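Local coordinates for protein ATP-dependent protease subunit HslV (Trypanosoma brucei brucei, PDB 4HNZ) that serves as the threonine-protease subunit of the mitochondrial HslVU complex, hydrolysing proteins that its HslU partner has unfolded, and acts in mitochondrial DNA replication by controlling PIF2 helicase levels, at residues T2-R7 with R150-I155; V76-E81 with L104-Q109. All blocks are in the same frame, centred on the assembly; numbering follows the deposited sequence.

Interaction 1: T2-R7 with R150-I155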
loop_
_atom_site.group_PDB
_atom_site.type_symbol
_atom_site.label_atom_id
_atom_site.label_comp_id
_atom_site.label_asym_id
_atom_site.label_seq_id
_atom_site.Cartn_x
_atom_site.Cartn_y
_atom_site.Cartn_z
ATOM N N THR A 2 -8.570 13.078 27.181
ATOM C CA THR A 2 -7.576 13.775 27.981
ATOM C C THR A 2 -7.727 13.322 29.417
ATOM O O THR A 2 -8.785 13.484 30.008
ATOM C CB THR A 2 -7.775 15.282 27.915
ATOM O OG1 THR A 2 -7.811 15.711 26.534
ATOM C CG2 THR A 2 -6.668 15.979 28.613
ATOM N N ILE A 3 -6.690 12.649 29.936
ATOM C CA ILE A 3 -6.569 12.345 31.303
ATOM C C ILE A 3 -5.332 13.080 31.788
ATOM O O ILE A 3 -4.254 12.946 31.199
ATOM C CB ILE A 3 -6.341 10.842 31.579
ATOM C CG1 ILE A 3 -7.264 9.950 30.786
ATOM C CG2 ILE A 3 -6.493 10.530 33.060
ATOM C CD1 ILE A 3 -8.693 10.099 31.138
ATOM N N LEU A 4 -5.466 13.804 32.899
ATOM C CA LEU A 4 -4.398 14.632 33.418
ATOM C C LEU A 4 -4.308 14.471 34.902
ATOM O O LEU A 4 -5.324 14.498 35.628
ATOM C CB LEU A 4 -4.679 16.070 33.087
ATOM C CG LEU A 4 -3.769 17.067 33.759
ATOM C CD1 LEU A 4 -2.370 16.954 33.203
ATOM C CD2 LEU A 4 -4.253 18.498 33.581
ATOM N N SER A 5 -3.092 14.310 35.391
ATOM C CA SER A 5 -2.825 14.271 36.834
ATOM C C SER A 5 -1.808 15.353 37.175
ATOM O O SER A 5 -0.784 15.473 36.522
ATOM C CB SER A 5 -2.245 12.908 37.227
ATOM O OG SER A 5 -1.913 12.872 38.613
ATOM N N VAL A 6 -2.078 16.123 38.224
ATOM C CA VAL A 6 -1.148 17.106 38.741
ATOM C C VAL A 6 -0.959 16.934 40.259
ATOM O O VAL A 6 -1.934 16.881 40.989
ATOM C CB VAL A 6 -1.708 18.522 38.542
ATOM C CG1 VAL A 6 -0.735 19.554 39.033
ATOM C CG2 VAL A 6 -2.055 18.751 37.068
ATOM N N ARG A 7 0.280 16.803 40.686
ATOM C CA ARG A 7 0.624 16.745 42.067
ATOM C C ARG A 7 1.328 18.055 42.384
ATOM O O ARG A 7 2.338 18.371 41.777
ATOM C CB ARG A 7 1.561 15.544 42.344
ATOM C CG ARG A 7 2.063 15.442 43.779
ATOM C CD ARG A 7 2.904 14.167 44.037
ATOM N NE ARG A 7 2.050 12.981 44.131
ATOM C CZ ARG A 7 1.820 12.112 43.142
ATOM N NH1 ARG A 7 2.417 12.253 41.957
ATOM N NH2 ARG A 7 0.966 11.082 43.318
ATOM N N ARG A 150 -7.684 22.169 36.202
ATOM C CA ARG A 150 -8.905 22.658 35.524
ATOM C C ARG A 150 -8.602 23.561 34.377
ATOM O O ARG A 150 -9.200 23.478 33.328
ATOM C CB ARG A 150 -9.812 23.412 36.492
ATOM C CG ARG A 150 -10.554 22.475 37.430
ATOM C CD ARG A 150 -11.484 23.206 38.417
ATOM N NE ARG A 150 -12.177 22.237 39.270
ATOM C CZ ARG A 150 -13.130 21.383 38.855
ATOM N NH1 ARG A 150 -13.685 20.548 39.715
ATOM N NH2 ARG A 150 -13.558 21.376 37.596
ATOM N N LYS A 151 -7.649 24.442 34.584
ATOM C CA LYS A 151 -7.248 25.354 33.547
ATOM C C LYS A 151 -6.622 24.564 32.375
ATOM O O LYS A 151 -6.872 24.859 31.214
ATOM C CB LYS A 151 -6.249 26.343 34.147
ATOM C CG LYS A 151 -6.609 27.811 34.018
ATOM C CD LYS A 151 -6.024 28.398 32.744
ATOM C CE LYS A 151 -6.114 29.922 32.721
ATOM N NZ LYS A 151 -4.965 30.547 33.485
ATOM N N ALA A 152 -5.758 23.606 32.706
ATOM C CA ALA A 152 -5.074 22.842 31.712
ATOM C C ALA A 152 -6.046 21.993 30.913
ATOM O O ALA A 152 -5.922 21.908 29.709
ATOM C CB ALA A 152 -4.005 22.006 32.329
ATOM N N MET A 153 -7.059 21.459 31.562
ATOM C CA MET A 153 -8.101 20.731 30.851
ATOM C C MET A 153 -8.942 21.590 29.954
ATOM O O MET A 153 -9.354 21.122 28.875
ATOM C CB MET A 153 -9.045 20.011 31.810
ATOM C CG MET A 153 -8.436 18.891 32.597
ATOM S SD MET A 153 -7.990 17.437 31.619
ATOM C CE MET A 153 -9.602 16.707 31.326
ATOM N N ARG A 154 -9.295 22.783 30.379
ATOM C CA ARG A 154 -10.081 23.672 29.508
ATOM C C ARG A 154 -9.288 23.939 28.247
ATOM O O ARG A 154 -9.818 23.864 27.147
ATOM C CB ARG A 154 -10.454 25.006 30.178
ATOM C CG ARG A 154 -11.179 26.035 29.260
ATOM C CD ARG A 154 -12.701 25.790 29.071
ATOM N NE ARG A 154 -13.507 25.413 30.292
ATOM C CZ ARG A 154 -13.620 26.127 31.467
ATOM N NH1 ARG A 154 -12.938 27.269 31.645
ATOM N NH2 ARG A 154 -14.406 25.706 32.503
ATOM N N ILE A 155 -8.004 24.197 28.408
ATOM C CA ILE A 155 -7.150 24.480 27.283
ATOM C C ILE A 155 -6.935 23.278 26.384
ATOM O O ILE A 155 -7.101 23.398 25.133
ATOM C CB ILE A 155 -5.783 25.051 27.744
ATOM C CG1 ILE A 155 -6.031 26.460 28.292
ATOM C CG2 ILE A 155 -4.776 25.090 26.601
ATOM C CD1 ILE A 155 -4.902 26.961 29.124
#
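The flat group of this contact is the peptide unit joining Thr2 to Ile3, which Met153 approaches from one side. The methyl CE of Met153 meets Thr2 O obliquely from that side of the peptide plane, beyond the oxygen, at 3.6 Å. Strand 3-8 is bonded through its backbone to strand 120-123 on one edge and to strand 11-22 on the other. The contact joins an outer helical layer to an inner sheet of the alpha-beta-beta-alpha sandwich of the Ntn-hydrolase fold: helix 145-159 lies on a beta-sheet whose strand 3-8 begins two residues after Thr1, the probable catalytic residue. Methionine suits the place because its unbranched chain can fold into a bent arm. Chi2 at -69° sets SD against Thr2 CG2 at 3.6 Å and Leu4 CB at 3.9 Å, and chi3, turned the same way, swings CE toward Thr2 O. The Thr2 and Met153 side chains run past each other in opposite directions.

Thr2 divides its labour. Its methyl and hydroxyl diverge: CG2 packs on the sulfur, whereas OG1 bonds to Ser163 OG. Ser163 belongs to the magnesium site with Thr157 and Asp160, and the side chain of Thr2 is about 8 Å from the metal. Helix 145-159 itself carries Thr157, whose OG1 bonds back to Met153 O one turn earlier.

Ala152, one residue before Met153 on the helix, is small enough to sit between the strand and helix 127-137, where it also touches Ala133 and Ala134. All four touching residues are buried. Leu4 supplies the bulk that Ala152 lacks: its CG points anti to the backbone N (chi1 170°), extending the branch CD2 until it meets Ala152 CB at 3.7 Å.

Interaction 2: V76-E81 with L104-Q109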
loop_
_atom_site.group_PDB
_atom_site.type_symbol
_atom_site.label_atom_id
_atom_site.label_comp_id
_atom_site.label_asym_id
_atom_site.label_seq_id
_atom_site.Cartn_x
_atom_site.Cartn_y
_atom_site.Cartn_z
ATOM N N VAL A 76 4.736 -2.059 36.817
ATOM C CA VAL A 76 5.701 -2.705 35.978
ATOM C C VAL A 76 5.304 -4.147 35.720
ATOM O O VAL A 76 5.416 -4.616 34.586
ATOM C CB VAL A 76 7.096 -2.637 36.589
ATOM C CG1 VAL A 76 8.065 -3.506 35.808
ATOM C CG2 VAL A 76 7.570 -1.207 36.554
ATOM N N GLU A 77 4.806 -4.846 36.725
ATOM C CA GLU A 77 4.379 -6.248 36.499
ATOM C C GLU A 77 3.201 -6.296 35.553
ATOM O O GLU A 77 3.114 -7.183 34.709
ATOM C CB GLU A 77 4.007 -6.932 37.785
ATOM C CG GLU A 77 5.202 -7.188 38.691
ATOM C CD GLU A 77 6.226 -8.123 38.075
ATOM O OE1 GLU A 77 5.861 -9.061 37.324
ATOM O OE2 GLU A 77 7.423 -7.883 38.321
ATOM N N LEU A 78 2.300 -5.335 35.691
ATOM C CA LEU A 78 1.179 -5.238 34.766
ATOM C C LEU A 78 1.670 -5.031 33.324
ATOM O O LEU A 78 1.266 -5.730 32.429
ATOM C CB LEU A 78 0.259 -4.088 35.118
ATOM C CG LEU A 78 -0.787 -3.929 34.015
ATOM C CD1 LEU A 78 -1.874 -4.954 34.133
ATOM C CD2 LEU A 78 -1.385 -2.536 34.026
ATOM N N ALA A 79 2.565 -4.076 33.142
ATOM C CA ALA A 79 3.054 -3.778 31.827
ATOM C C ALA A 79 3.733 -4.985 31.210
ATOM O O ALA A 79 3.519 -5.264 30.032
ATOM C CB ALA A 79 3.987 -2.586 31.863
ATOM N N LYS A 80 4.548 -5.694 31.971
ATOM C CA LYS A 80 5.173 -6.939 31.484
ATOM C C LYS A 80 4.168 -7.948 31.010
ATOM O O LYS A 80 4.350 -8.582 29.979
ATOM C CB LYS A 80 6.024 -7.596 32.560
ATOM C CG LYS A 80 7.343 -6.913 32.727
ATOM C CD LYS A 80 7.995 -7.185 34.057
ATOM C CE LYS A 80 8.263 -8.679 34.252
ATOM N NZ LYS A 80 8.616 -8.869 35.684
ATOM N N GLU A 81 3.111 -8.134 31.782
ATOM C CA GLU A 81 2.091 -9.119 31.439
ATOM C C GLU A 81 1.325 -8.680 30.187
ATOM O O GLU A 81 0.997 -9.464 29.314
ATOM C CB GLU A 81 1.113 -9.263 32.627
ATOM C CG GLU A 81 0.135 -10.433 32.510
ATOM C CD GLU A 81 -0.931 -10.486 33.624
ATOM O OE1 GLU A 81 -0.996 -9.591 34.513
ATOM O OE2 GLU A 81 -1.780 -11.406 33.564
ATOM N N LEU A 104 1.815 6.856 38.112
ATOM C CA LEU A 104 2.385 6.167 36.971
ATOM C C LEU A 104 1.466 6.189 35.778
ATOM O O LEU A 104 0.275 5.983 35.879
ATOM C CB LEU A 104 2.633 4.686 37.274
ATOM C CG LEU A 104 3.630 4.555 38.375
ATOM C CD1 LEU A 104 2.937 3.999 39.587
ATOM C CD2 LEU A 104 4.790 3.661 37.956
ATOM N N GLU A 105 2.096 6.272 34.636
ATOM C CA GLU A 105 1.444 6.126 33.404
ATOM C C GLU A 105 1.948 4.821 32.762
ATOM O O GLU A 105 3.148 4.535 32.714
ATOM C CB GLU A 105 1.765 7.355 32.537
ATOM C CG GLU A 105 1.617 7.153 31.044
ATOM C CD GLU A 105 2.132 8.360 30.223
ATOM O OE1 GLU A 105 2.467 9.422 30.841
ATOM O OE2 GLU A 105 2.171 8.223 28.951
ATOM N N ILE A 106 0.996 4.054 32.246
ATOM C CA ILE A 106 1.281 2.809 31.562
ATOM C C ILE A 106 0.580 2.778 30.213
ATOM O O ILE A 106 -0.592 3.001 30.143
ATOM C CB ILE A 106 0.771 1.632 32.377
ATOM C CG1 ILE A 106 1.218 1.773 33.793
ATOM C CG2 ILE A 106 1.306 0.347 31.785
ATOM C CD1 ILE A 106 0.376 0.960 34.767
ATOM N N ASP A 107 1.314 2.462 29.143
ATOM C CA ASP A 107 0.706 2.314 27.801
ATOM C C ASP A 107 0.916 0.965 27.178
ATOM O O ASP A 107 1.678 0.121 27.699
ATOM C CB ASP A 107 1.136 3.479 26.889
ATOM C CG ASP A 107 2.582 3.456 26.506
ATOM O OD1 ASP A 107 3.233 2.380 26.471
ATOM O OD2 ASP A 107 3.089 4.568 26.306
ATOM N N GLY A 108 0.286 0.779 26.018
ATOM C CA GLY A 108 0.356 -0.476 25.255
ATOM C C GLY A 108 1.704 -0.791 24.638
ATOM O O GLY A 108 1.936 -1.916 24.225
ATOM N N GLN A 109 2.595 0.186 24.546
ATOM C CA GLN A 109 3.951 -0.047 24.056
ATOM C C GLN A 109 4.839 -0.538 25.189
ATOM O O GLN A 109 5.963 -0.942 24.944
ATOM C CB GLN A 109 4.538 1.225 23.464
ATOM C CG GLN A 109 4.247 1.387 22.004
ATOM C CD GLN A 109 2.773 1.412 21.731
ATOM O OE1 GLN A 109 2.249 0.555 21.042
ATOM N NE2 GLN A 109 2.069 2.401 22.319
#
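Ile106 meets two neighbours on helix 71-84 with two different branches. Its CD1 touches Leu78 CD2 at 4.0 Å, and its CG2 touches Ala79 CB, also at 4.0 Å. A beta-branched residue suits this strand position because it presents two arms to the helix: CG2 stands anti to the backbone N, while CG1, with chi1 at -48°, turns beside that nitrogen and carries CD1 toward the leucine. Leu78 answers with CG anti to its own backbone N (chi1 173°), and the two branched chains meet at a slant. Ala79, with only a methyl, lets the backbones come close, the CA atoms of Ala79 and Ile106 being 6.8 Å apart.

The packing around this trio is mostly apolar. Ile106 is flanked by Ala75 and Trp82 of the same helix and by Val97 of the adjoining strand; Leu78 also reaches Leu95 and, on helix 50-66, Leu60 and Lys59. Ala79 touches Val112 of its own chain and Ala51 of a neighbouring subunit.

Polar bonds lie farther out. Lys80 NZ forms a salt bridge one turn back to Glu77 OE2, 3.1 Å away, and another to Glu58 of that neighbouring subunit, which links the helix to it. Past the strand, Asp107 OD1 accepts a weak bond from Gln109 N at 3.0 Å, as in an Asx turn, and an ordinary hydrogen bond from Asn111 N; Gly108 O is bound by Arg83 NH1. Helix 71-84 thus packs with helix 50-66 against an antiparallel sheet, forming one outer helical layer of the four-layered Ntn-hydrolase sandwich of the proteasome family.

Both contacts are buried helix-on-sheet packing, yet they share no helix or strand. Interaction 1 belongs to the sheet containing strand 3-8 and interaction 2 to the sheet containing strand 103-107, on opposite sides of the chain's centre; their centres are 22 Å apart. In sequence, both segments of interaction 2 fall between those of interaction 1. Their chemistry differs with place: interaction 1 relies on a bent thioether and a bifunctional threonine beside the presumed catalytic terminus and the magnesium site, whereas interaction 2 is purely hydrocarbon and lies away from both, with Lys80 of its helix forming a salt bridge to a neighbouring subunit.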